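Long-range contacts in TssK (Serratia sp. FS14, PDB 5Y0E), which probably serves as a trimeric baseplate component of the bacterial type VI secretion system, linking the baseplate to the membrane complex: residues G384-A393 and Y405-W415; F42-D51 and A61-G72. All coordinates share one frame; numbering follows the deposited sequence.

From the N terminus, the chain passes helix 17-37 and first makes contact 2. There F42-D51 pairs with A61-G72, closing a nine-residue connection between two neighbouring strands of a three-stranded antiparallel sheet. The chain then builds a six-stranded sheet and a group of long helices before it reaches contact 1. This joins G384-A393 to Y405-W415 across eleven residues, at one edge of an eight-stranded antiparallel sheet. The two contacts follow in series and neither nest nor cross. The centres of contact 1 and contact 2 are about 47 Å apart, on opposite sides of the chain's centre. Contact 2 touches a second subunit, whereas no other chain of the assembly touches contact 1.

Contact 1. Residues G384-A393 and Y405-W415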
loop_
_atom_site.group_PDB
_atom_site.type_symbol
_atom_site.label_atom_id
_atom_site.label_comp_id
_atom_site.label_asym_id
_atom_site.label_seq_id
_atom_site.Cartn_x
_atom_site.Cartn_y
_atom_site.Cartn_z
ATOM N N GLY A 384 -28.398 24.180 25.228
ATOM C CA GLY A 384 -27.729 24.047 23.958
ATOM C C GLY A 384 -28.788 23.858 22.901
ATOM O O GLY A 384 -29.958 24.137 23.114
ATOM N N ILE A 385 -28.387 23.403 21.735
ATOM C CA ILE A 385 -29.394 23.167 20.708
ATOM C C ILE A 385 -30.344 22.070 21.177
ATOM O O ILE A 385 -29.921 21.071 21.770
ATOM C CB ILE A 385 -28.734 22.823 19.363
ATOM C CG1 ILE A 385 -28.062 24.058 18.783
ATOM C CG2 ILE A 385 -29.761 22.334 18.384
ATOM C CD1 ILE A 385 -26.590 24.051 18.917
ATOM N N GLY A 386 -31.642 22.275 20.957
ATOM C CA GLY A 386 -32.623 21.338 21.440
ATOM C C GLY A 386 -32.662 20.064 20.620
ATOM O O GLY A 386 -32.391 20.041 19.426
ATOM N N LEU A 387 -33.023 18.989 21.297
ATOM C CA LEU A 387 -33.162 17.671 20.705
ATOM C C LEU A 387 -34.614 17.245 20.815
ATOM O O LEU A 387 -35.169 17.202 21.910
ATOM C CB LEU A 387 -32.252 16.658 21.388
ATOM C CG LEU A 387 -30.804 17.125 21.335
ATOM C CD1 LEU A 387 -29.913 16.437 22.352
ATOM C CD2 LEU A 387 -30.319 16.909 19.935
ATOM N N ARG A 388 -35.223 16.934 19.685
ATOM C CA ARG A 388 -36.616 16.533 19.619
ATOM C C ARG A 388 -36.656 15.060 19.242
ATOM O O ARG A 388 -36.048 14.657 18.247
ATOM C CB ARG A 388 -37.362 17.389 18.600
ATOM C CG ARG A 388 -38.715 16.867 18.175
ATOM C CD ARG A 388 -39.339 17.816 17.156
ATOM N NE ARG A 388 -39.222 19.213 17.578
ATOM C CZ ARG A 388 -40.087 19.818 18.386
ATOM N NH1 ARG A 388 -39.908 21.090 18.726
ATOM N NH2 ARG A 388 -41.130 19.143 18.857
ATOM N N THR A 389 -37.360 14.268 20.039
ATOM C CA THR A 389 -37.566 12.864 19.714
ATOM C C THR A 389 -38.328 12.730 18.404
ATOM O O THR A 389 -39.260 13.479 18.132
ATOM C CB THR A 389 -38.334 12.173 20.841
ATOM O OG1 THR A 389 -37.500 12.086 21.994
ATOM C CG2 THR A 389 -38.740 10.787 20.448
ATOM N N MET A 390 -37.927 11.811 17.605
ATOM C CA MET A 390 -38.662 11.611 16.379
ATOM C C MET A 390 -39.510 10.361 16.494
ATOM O O MET A 390 -38.999 9.297 16.853
ATOM C CB MET A 390 -37.712 11.491 15.200
ATOM C CG MET A 390 -36.712 12.612 15.107
ATOM S SD MET A 390 -35.634 12.447 13.679
ATOM C CE MET A 390 -36.727 12.792 12.330
ATOM N N PRO A 391 -40.771 10.439 16.224
ATOM C CA PRO A 391 -41.631 9.269 16.425
ATOM C C PRO A 391 -41.513 8.251 15.309
ATOM O O PRO A 391 -41.754 7.064 15.535
ATOM C CB PRO A 391 -43.033 9.879 16.502
ATOM C CG PRO A 391 -42.820 11.352 16.671
ATOM C CD PRO A 391 -41.540 11.663 15.987
ATOM N N VAL A 392 -41.161 8.688 14.106
ATOM C CA VAL A 392 -40.733 7.776 13.056
ATOM C C VAL A 392 -39.341 8.175 12.620
ATOM O O VAL A 392 -39.031 9.362 12.497
ATOM C CB VAL A 392 -41.672 7.733 11.833
ATOM C CG1 VAL A 392 -43.069 7.654 12.264
ATOM C CG2 VAL A 392 -41.445 8.912 10.910
ATOM N N ALA A 393 -38.534 7.203 12.388
ATOM C CA ALA A 393 -37.174 7.494 12.018
ATOM C C ALA A 393 -37.124 7.904 10.562
ATOM O O ALA A 393 -37.939 7.455 9.764
ATOM C CB ALA A 393 -36.296 6.279 12.244
ATOM N N TYR A 405 -34.168 8.251 17.915
ATOM C CA TYR A 405 -33.718 9.227 16.946
ATOM C C TYR A 405 -34.169 10.591 17.412
ATOM O O TYR A 405 -35.365 10.823 17.597
ATOM C CB TYR A 405 -34.264 8.903 15.566
ATOM C CG TYR A 405 -33.649 7.657 15.047
ATOM C CD1 TYR A 405 -34.074 6.412 15.494
ATOM C CD2 TYR A 405 -32.616 7.714 14.139
ATOM C CE1 TYR A 405 -33.493 5.279 15.042
ATOM C CE2 TYR A 405 -32.029 6.584 13.681
ATOM C CZ TYR A 405 -32.460 5.370 14.133
ATOM O OH TYR A 405 -31.851 4.255 13.642
ATOM N N PHE A 406 -33.214 11.471 17.624
ATOM C CA PHE A 406 -33.477 12.822 18.073
ATOM C C PHE A 406 -33.130 13.767 16.946
ATOM O O PHE A 406 -32.003 13.758 16.453
ATOM C CB PHE A 406 -32.654 13.145 19.311
ATOM C CG PHE A 406 -32.957 12.269 20.465
ATOM C CD1 PHE A 406 -33.988 12.575 21.321
ATOM C CD2 PHE A 406 -32.220 11.132 20.692
ATOM C CE1 PHE A 406 -34.275 11.777 22.384
ATOM C CE2 PHE A 406 -32.508 10.322 21.767
ATOM C CZ PHE A 406 -33.535 10.651 22.614
ATOM N N GLU A 407 -34.092 14.566 16.528
ATOM C CA GLU A 407 -33.787 15.655 15.624
ATOM C C GLU A 407 -33.303 16.849 16.433
ATOM O O GLU A 407 -33.768 17.086 17.550
ATOM C CB GLU A 407 -35.016 16.019 14.801
ATOM C CG GLU A 407 -34.775 17.032 13.706
ATOM C CD GLU A 407 -35.784 16.901 12.578
ATOM O OE1 GLU A 407 -36.862 16.312 12.816
ATOM O OE2 GLU A 407 -35.493 17.374 11.459
ATOM N N LEU A 408 -32.333 17.571 15.885
ATOM C CA LEU A 408 -31.898 18.827 16.474
ATOM C C LEU A 408 -32.891 19.927 16.136
ATOM O O LEU A 408 -33.381 20.014 15.008
ATOM C CB LEU A 408 -30.514 19.208 15.970
ATOM C CG LEU A 408 -29.343 18.512 16.660
ATOM C CD1 LEU A 408 -29.268 17.053 16.295
ATOM C CD2 LEU A 408 -28.045 19.195 16.310
ATOM N N GLU A 409 -33.272 20.689 17.147
ATOM C CA GLU A 409 -34.246 21.738 16.957
ATOM C C GLU A 409 -33.560 22.904 16.352
ATOM O O GLU A 409 -32.584 23.392 16.876
ATOM C CB GLU A 409 -34.879 22.146 18.272
ATOM C CG GLU A 409 -35.452 20.991 19.065
ATOM C CD GLU A 409 -36.539 21.413 20.028
ATOM O OE1 GLU A 409 -36.375 22.438 20.704
ATOM O OE2 GLU A 409 -37.564 20.720 20.108
ATOM N N LYS A 410 -34.074 23.332 15.219
ATOM C CA LYS A 410 -33.525 24.467 14.541
ATOM C C LYS A 410 -34.302 25.669 15.007
ATOM O O LYS A 410 -35.453 25.574 15.379
ATOM C CB LYS A 410 -33.653 24.291 13.044
ATOM C CG LYS A 410 -33.248 22.910 12.572
ATOM C CD LYS A 410 -32.932 22.896 11.093
ATOM C CE LYS A 410 -31.939 23.978 10.741
ATOM N NZ LYS A 410 -31.019 23.557 9.658
ATOM N N GLY A 411 -33.657 26.817 14.983
ATOM C CA GLY A 411 -34.292 28.023 15.448
ATOM C C GLY A 411 -33.506 28.563 16.616
ATOM O O GLY A 411 -32.595 27.929 17.117
ATOM N N GLY A 412 -33.848 29.759 17.050
ATOM C CA GLY A 412 -33.146 30.373 18.151
ATOM C C GLY A 412 -31.971 31.159 17.635
ATOM O O GLY A 412 -31.758 31.251 16.448
ATOM N N ASP A 413 -31.205 31.735 18.543
ATOM C CA ASP A 413 -30.057 32.513 18.148
ATOM C C ASP A 413 -28.836 31.616 18.125
ATOM O O ASP A 413 -27.913 31.833 17.360
ATOM C CB ASP A 413 -29.860 33.703 19.096
ATOM C CG ASP A 413 -31.051 34.673 19.088
ATOM O OD1 ASP A 413 -32.209 34.198 19.109
ATOM O OD2 ASP A 413 -30.827 35.906 19.066
ATOM N N LEU A 414 -28.850 30.544 18.912
ATOM C CA LEU A 414 -27.708 29.624 18.948
ATOM C C LEU A 414 -27.470 28.950 17.624
ATOM O O LEU A 414 -26.337 28.702 17.247
ATOM C CB LEU A 414 -27.853 28.580 20.029
ATOM C CG LEU A 414 -26.693 27.602 19.991
ATOM C CD1 LEU A 414 -25.373 28.287 20.273
ATOM C CD2 LEU A 414 -26.937 26.502 20.993
ATOM N N TRP A 415 -28.541 28.656 16.903
ATOM C CA TRP A 415 -28.421 28.088 15.584
ATOM C C TRP A 415 -27.497 28.895 14.664
ATOM O O TRP A 415 -26.655 28.322 13.993
ATOM C CB TRP A 415 -29.789 27.941 14.945
ATOM C CG TRP A 415 -29.705 27.093 13.768
ATOM C CD1 TRP A 415 -30.094 27.398 12.511
ATOM C CD2 TRP A 415 -29.148 25.785 13.717
ATOM N NE1 TRP A 415 -29.827 26.347 11.671
ATOM C CE2 TRP A 415 -29.242 25.345 12.397
ATOM C CE3 TRP A 415 -28.586 24.942 14.665
ATOM C CZ2 TRP A 415 -28.789 24.105 12.003
ATOM C CZ3 TRP A 415 -28.144 23.724 14.275
ATOM C CH2 TRP A 415 -28.247 23.309 12.961
#
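Glu407 O receives Arg388 N at 2.6 Å in a nearly straight bond (175°), with the CA-H of Leu387 as a second, weaker donor. Arg388 O returns the bond to Glu407 N. This antiparallel pairing adds strand 387-389, beside strand 404-408, as an edge strand, within this chain, of an eight-stranded sheet. The ladder continues through Glu409 N to Gly386 O and Met390 N to Tyr405 O.

Arg388 NH1 forms a salt bridge with Glu409 OE2 at 2.7 Å. The carboxylate oxygen sits over the guanidinium face, and the two planes are 17° apart. A bend at chi3 (-46°) turns the arginine head back to meet it.

Leu387, Thr389, Phe406 and Leu408 share the other face of the sheet. Leu387 CD2 lies 3.8 Å from Leu408 CG, the two side chains running alongside in the same direction. Thr389 lies beside Phe406, and helix 355-365 covers both. Leu387 and Leu408 reach strand 366-370.

Beyond Gly386, Ile385 packs across Leu414, their side chains at about a right angle. At the opposite end of the ladder, Tyr405 OH bonds to His400 N, and Ala393 CB makes a CH-pi contact over the Tyr405 ring, 4.0 Å from its centroid.

Contact 2. Residues F42-D51 and A61-G72; sequences FWGFLTLDLD and ALNAASGIMPDG
Ser66 O faces two backbone donors across the strands. Leu46 N bonds to it at 2.8 Å, and Thr47 N adds a weak bond at 3.3 Å. Ser66 N is satisfied by Thr47 O. The hydroxyls of Thr47 and Ser66 both sit between their own backbone N and carbonyl carbon (chi1 54° and 56°), which turns them toward each other. Their modelled separation is very short, so its exact value is doubtful.

Asp49 O is the second shared acceptor. It takes weak bonds from Asn63 N and Ala64 N, while Asp49 N gives a sounder one to Ala64 O at 2.8 Å. Asn63 ND2 reaches Asp49 OD2 weakly at 3.3 Å, with the amide and carboxylate planes 60° apart. Asp51 N bonds to Ala61 O at 2.7 Å, and Asp51 OD2 is held by Thr53 and Leu54.

At the other end, Gly44 and Ile68 exchange two backbone bonds. Phe42 O accepts His38 NE2 of the second subunit, and Trp43 NE1 bonds to Asp292. The edge of the Phe42 ring meets Ile68 CG2 and Pro70 O. On the apolar face, Leu48 CD1 touches both Leu62 CD2 and Ala65 CB at 3.9 Å.

Strand 74-78 pairs with the far side of strand 62-68. The whole is an antiparallel pair with two classic beta bulges, Leu46-Thr47 opposite Ser66 and Asn63-Ala64 opposite Asp49, within a three-stranded meander.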
loop_
_atom_site.group_PDB
_atom_site.type_symbol
_atom_site.label_atom_id
_atom_site.label_comp_id
_atom_site.label_asym_id
_atom_site.label_seq_id
_atom_site.Cartn_x
_atom_site.Cartn_y
_atom_site.Cartn_z
ATOM N N PHE A 42 8.100 10.877 -11.640
ATOM C CA PHE A 42 9.075 11.567 -10.808
ATOM C C PHE A 42 8.893 13.075 -10.770
ATOM O O PHE A 42 9.512 13.724 -9.929
ATOM C CB PHE A 42 10.476 11.247 -11.298
ATOM C CG PHE A 42 10.702 11.588 -12.735
ATOM C CD1 PHE A 42 10.987 12.874 -13.119
ATOM C CD2 PHE A 42 10.642 10.620 -13.699
ATOM C CE1 PHE A 42 11.189 13.185 -14.418
ATOM C CE2 PHE A 42 10.849 10.942 -15.012
ATOM C CZ PHE A 42 11.124 12.219 -15.365
ATOM N N TRP A 43 8.079 13.639 -11.656
ATOM C CA TRP A 43 7.834 15.066 -11.731
ATOM C C TRP A 43 6.577 15.428 -10.965
ATOM O O TRP A 43 5.692 14.600 -10.782
ATOM C CB TRP A 43 7.690 15.504 -13.179
ATOM C CG TRP A 43 6.529 14.880 -13.842
ATOM C CD1 TRP A 43 5.293 15.420 -14.009
ATOM C CD2 TRP A 43 6.475 13.576 -14.410
ATOM N NE1 TRP A 43 4.480 14.540 -14.656
ATOM C CE2 TRP A 43 5.183 13.402 -14.922
ATOM C CE3 TRP A 43 7.399 12.540 -14.544
ATOM C CZ2 TRP A 43 4.790 12.238 -15.560
ATOM C CZ3 TRP A 43 7.016 11.392 -15.165
ATOM C CH2 TRP A 43 5.718 11.242 -15.670
ATOM N N GLY A 44 6.506 16.659 -10.515
ATOM C CA GLY A 44 5.311 17.184 -9.904
ATOM C C GLY A 44 5.677 18.109 -8.781
ATOM O O GLY A 44 6.838 18.442 -8.592
ATOM N N PHE A 45 4.682 18.508 -8.010
ATOM C CA PHE A 45 4.871 19.381 -6.864
ATOM C C PHE A 45 4.937 18.582 -5.582
ATOM O O PHE A 45 4.169 17.645 -5.380
ATOM C CB PHE A 45 3.741 20.406 -6.732
ATOM C CG PHE A 45 3.767 21.438 -7.778
ATOM C CD1 PHE A 45 4.582 22.537 -7.653
ATOM C CD2 PHE A 45 3.005 21.304 -8.908
ATOM C CE1 PHE A 45 4.636 23.475 -8.627
ATOM C CE2 PHE A 45 3.054 22.247 -9.890
ATOM C CZ PHE A 45 3.876 23.334 -9.748
ATOM N N LEU A 46 5.864 18.972 -4.722
ATOM C CA LEU A 46 5.814 18.631 -3.316
ATOM C C LEU A 46 4.992 19.624 -2.539
ATOM O O LEU A 46 4.304 19.255 -1.597
ATOM C CB LEU A 46 7.212 18.614 -2.721
ATOM C CG LEU A 46 8.052 17.437 -3.114
ATOM C CD1 LEU A 46 9.459 17.829 -2.889
ATOM C CD2 LEU A 46 7.654 16.279 -2.243
ATOM N N THR A 47 5.113 20.889 -2.893
ATOM C CA THR A 47 4.430 21.970 -2.221
ATOM C C THR A 47 4.008 22.981 -3.270
ATOM O O THR A 47 4.653 23.127 -4.308
ATOM C CB THR A 47 5.314 22.636 -1.162
ATOM O OG1 THR A 47 6.553 23.047 -1.742
ATOM C CG2 THR A 47 5.591 21.689 -0.049
ATOM N N LEU A 48 2.906 23.662 -2.995
ATOM C CA LEU A 48 2.336 24.610 -3.943
ATOM C C LEU A 48 1.474 25.560 -3.142
ATOM O O LEU A 48 0.515 25.125 -2.509
ATOM C CB LEU A 48 1.513 23.898 -5.010
ATOM C CG LEU A 48 0.993 24.723 -6.160
ATOM C CD1 LEU A 48 2.053 25.671 -6.597
ATOM C CD2 LEU A 48 0.662 23.834 -7.287
ATOM N N ASP A 49 1.823 26.840 -3.139
ATOM C CA ASP A 49 1.052 27.838 -2.417
ATOM C C ASP A 49 0.674 28.959 -3.368
ATOM O O ASP A 49 1.501 29.811 -3.700
ATOM C CB ASP A 49 1.813 28.390 -1.225
ATOM C CG ASP A 49 0.946 29.301 -0.372
ATOM O OD1 ASP A 49 -0.292 29.282 -0.526
ATOM O OD2 ASP A 49 1.499 30.044 0.458
ATOM N N LEU A 50 -0.582 28.973 -3.772
ATOM C CA LEU A 50 -1.071 30.025 -4.636
ATOM C C LEU A 50 -1.460 31.243 -3.806
ATOM O O LEU A 50 -2.040 31.119 -2.727
ATOM C CB LEU A 50 -2.256 29.506 -5.434
ATOM C CG LEU A 50 -2.596 30.246 -6.699
ATOM C CD1 LEU A 50 -3.086 29.242 -7.691
ATOM C CD2 LEU A 50 -3.661 31.269 -6.389
ATOM N N ASP A 51 -1.123 32.424 -4.299
ATOM C CA ASP A 51 -1.490 33.633 -3.579
ATOM C C ASP A 51 -2.927 33.997 -3.907
ATOM O O ASP A 51 -3.246 34.380 -5.036
ATOM C CB ASP A 51 -0.565 34.793 -3.908
ATOM C CG ASP A 51 -0.875 36.006 -3.069
ATOM O OD1 ASP A 51 -1.091 35.852 -1.845
ATOM O OD2 ASP A 51 -0.930 37.107 -3.628
ATOM N N ALA A 61 -0.498 34.024 -9.072
ATOM C CA ALA A 61 0.796 34.162 -8.438
ATOM C C ALA A 61 1.032 33.022 -7.457
ATOM O O ALA A 61 0.141 32.655 -6.690
ATOM C CB ALA A 61 0.900 35.501 -7.729
ATOM N N LEU A 62 2.246 32.490 -7.460
ATOM C CA LEU A 62 2.644 31.455 -6.517
ATOM C C LEU A 62 3.427 32.076 -5.374
ATOM O O LEU A 62 4.502 32.620 -5.592
ATOM C CB LEU A 62 3.490 30.399 -7.208
ATOM C CG LEU A 62 2.770 29.824 -8.401
ATOM C CD1 LEU A 62 3.608 28.772 -9.060
ATOM C CD2 LEU A 62 1.463 29.261 -7.936
ATOM N N ASN A 63 2.891 31.986 -4.158
ATOM C CA ASN A 63 3.674 32.350 -2.979
ATOM C C ASN A 63 4.957 31.525 -2.890
ATOM O O ASN A 63 6.039 32.062 -2.651
ATOM C CB ASN A 63 2.841 32.147 -1.711
ATOM C CG ASN A 63 1.919 33.302 -1.415
ATOM O OD1 ASN A 63 2.226 34.450 -1.710
ATOM N ND2 ASN A 63 0.783 33.004 -0.804
ATOM N N ALA A 64 4.847 30.214 -3.078
ATOM C CA ALA A 64 5.933 29.274 -2.862
ATOM C C ALA A 64 5.596 27.987 -3.594
ATOM O O ALA A 64 4.429 27.696 -3.840
ATOM C CB ALA A 64 6.138 29.000 -1.374
ATOM N N ALA A 65 6.625 27.218 -3.930
ATOM C CA ALA A 65 6.422 25.922 -4.558
ATOM C C ALA A 65 7.731 25.150 -4.555
ATOM O O ALA A 65 8.809 25.736 -4.520
ATOM C CB ALA A 65 5.910 26.074 -5.987
ATOM N N SER A 66 7.625 23.827 -4.612
ATOM C CA SER A 66 8.804 22.988 -4.766
ATOM C C SER A 66 8.409 21.701 -5.466
ATOM O O SER A 66 7.264 21.258 -5.380
ATOM C CB SER A 66 9.459 22.691 -3.424
ATOM O OG SER A 66 8.541 22.099 -2.540
ATOM N N GLY A 67 9.360 21.108 -6.157
ATOM C CA GLY A 67 9.036 19.904 -6.881
ATOM C C GLY A 67 10.092 19.612 -7.925
ATOM O O GLY A 67 11.234 20.020 -7.791
ATOM N N ILE A 68 9.671 18.911 -8.966
ATOM C CA ILE A 68 10.539 18.482 -10.044
ATOM C C ILE A 68 9.812 18.642 -11.371
ATOM O O ILE A 68 8.664 18.217 -11.515
ATOM C CB ILE A 68 10.986 17.026 -9.840
ATOM C CG1 ILE A 68 12.058 16.973 -8.767
ATOM C CG2 ILE A 68 11.550 16.466 -11.104
ATOM C CD1 ILE A 68 12.008 15.757 -7.958
ATOM N N MET A 69 10.478 19.236 -12.334
ATOM C CA MET A 69 9.912 19.444 -13.642
ATOM C C MET A 69 9.996 18.168 -14.455
ATOM O O MET A 69 10.751 17.260 -14.129
ATOM C CB MET A 69 10.647 20.573 -14.349
ATOM C CG MET A 69 10.533 21.904 -13.623
ATOM S SD MET A 69 8.852 22.570 -13.493
ATOM C CE MET A 69 8.503 22.835 -15.195
ATOM N N PRO A 70 9.201 18.057 -15.508
ATOM C CA PRO A 70 9.211 16.819 -16.288
ATOM C C PRO A 70 10.550 16.488 -16.883
ATOM O O PRO A 70 10.812 15.314 -17.148
ATOM C CB PRO A 70 8.161 17.088 -17.367
ATOM C CG PRO A 70 7.218 17.947 -16.695
ATOM C CD PRO A 70 8.001 18.852 -15.791
ATOM N N ASP A 71 11.406 17.471 -17.106
ATOM C CA ASP A 71 12.722 17.217 -17.662
ATOM C C ASP A 71 13.748 16.835 -16.605
ATOM O O ASP A 71 14.909 16.635 -16.946
ATOM C CB ASP A 71 13.216 18.431 -18.439
ATOM C CG ASP A 71 13.605 19.556 -17.545
ATOM O OD1 ASP A 71 13.155 19.591 -16.388
ATOM O OD2 ASP A 71 14.351 20.421 -18.006
ATOM N N GLY A 72 13.348 16.735 -15.347
ATOM C CA GLY A 72 14.204 16.283 -14.279
ATOM C C GLY A 72 14.683 17.376 -13.353
ATOM O O GLY A 72 15.373 17.084 -12.376
#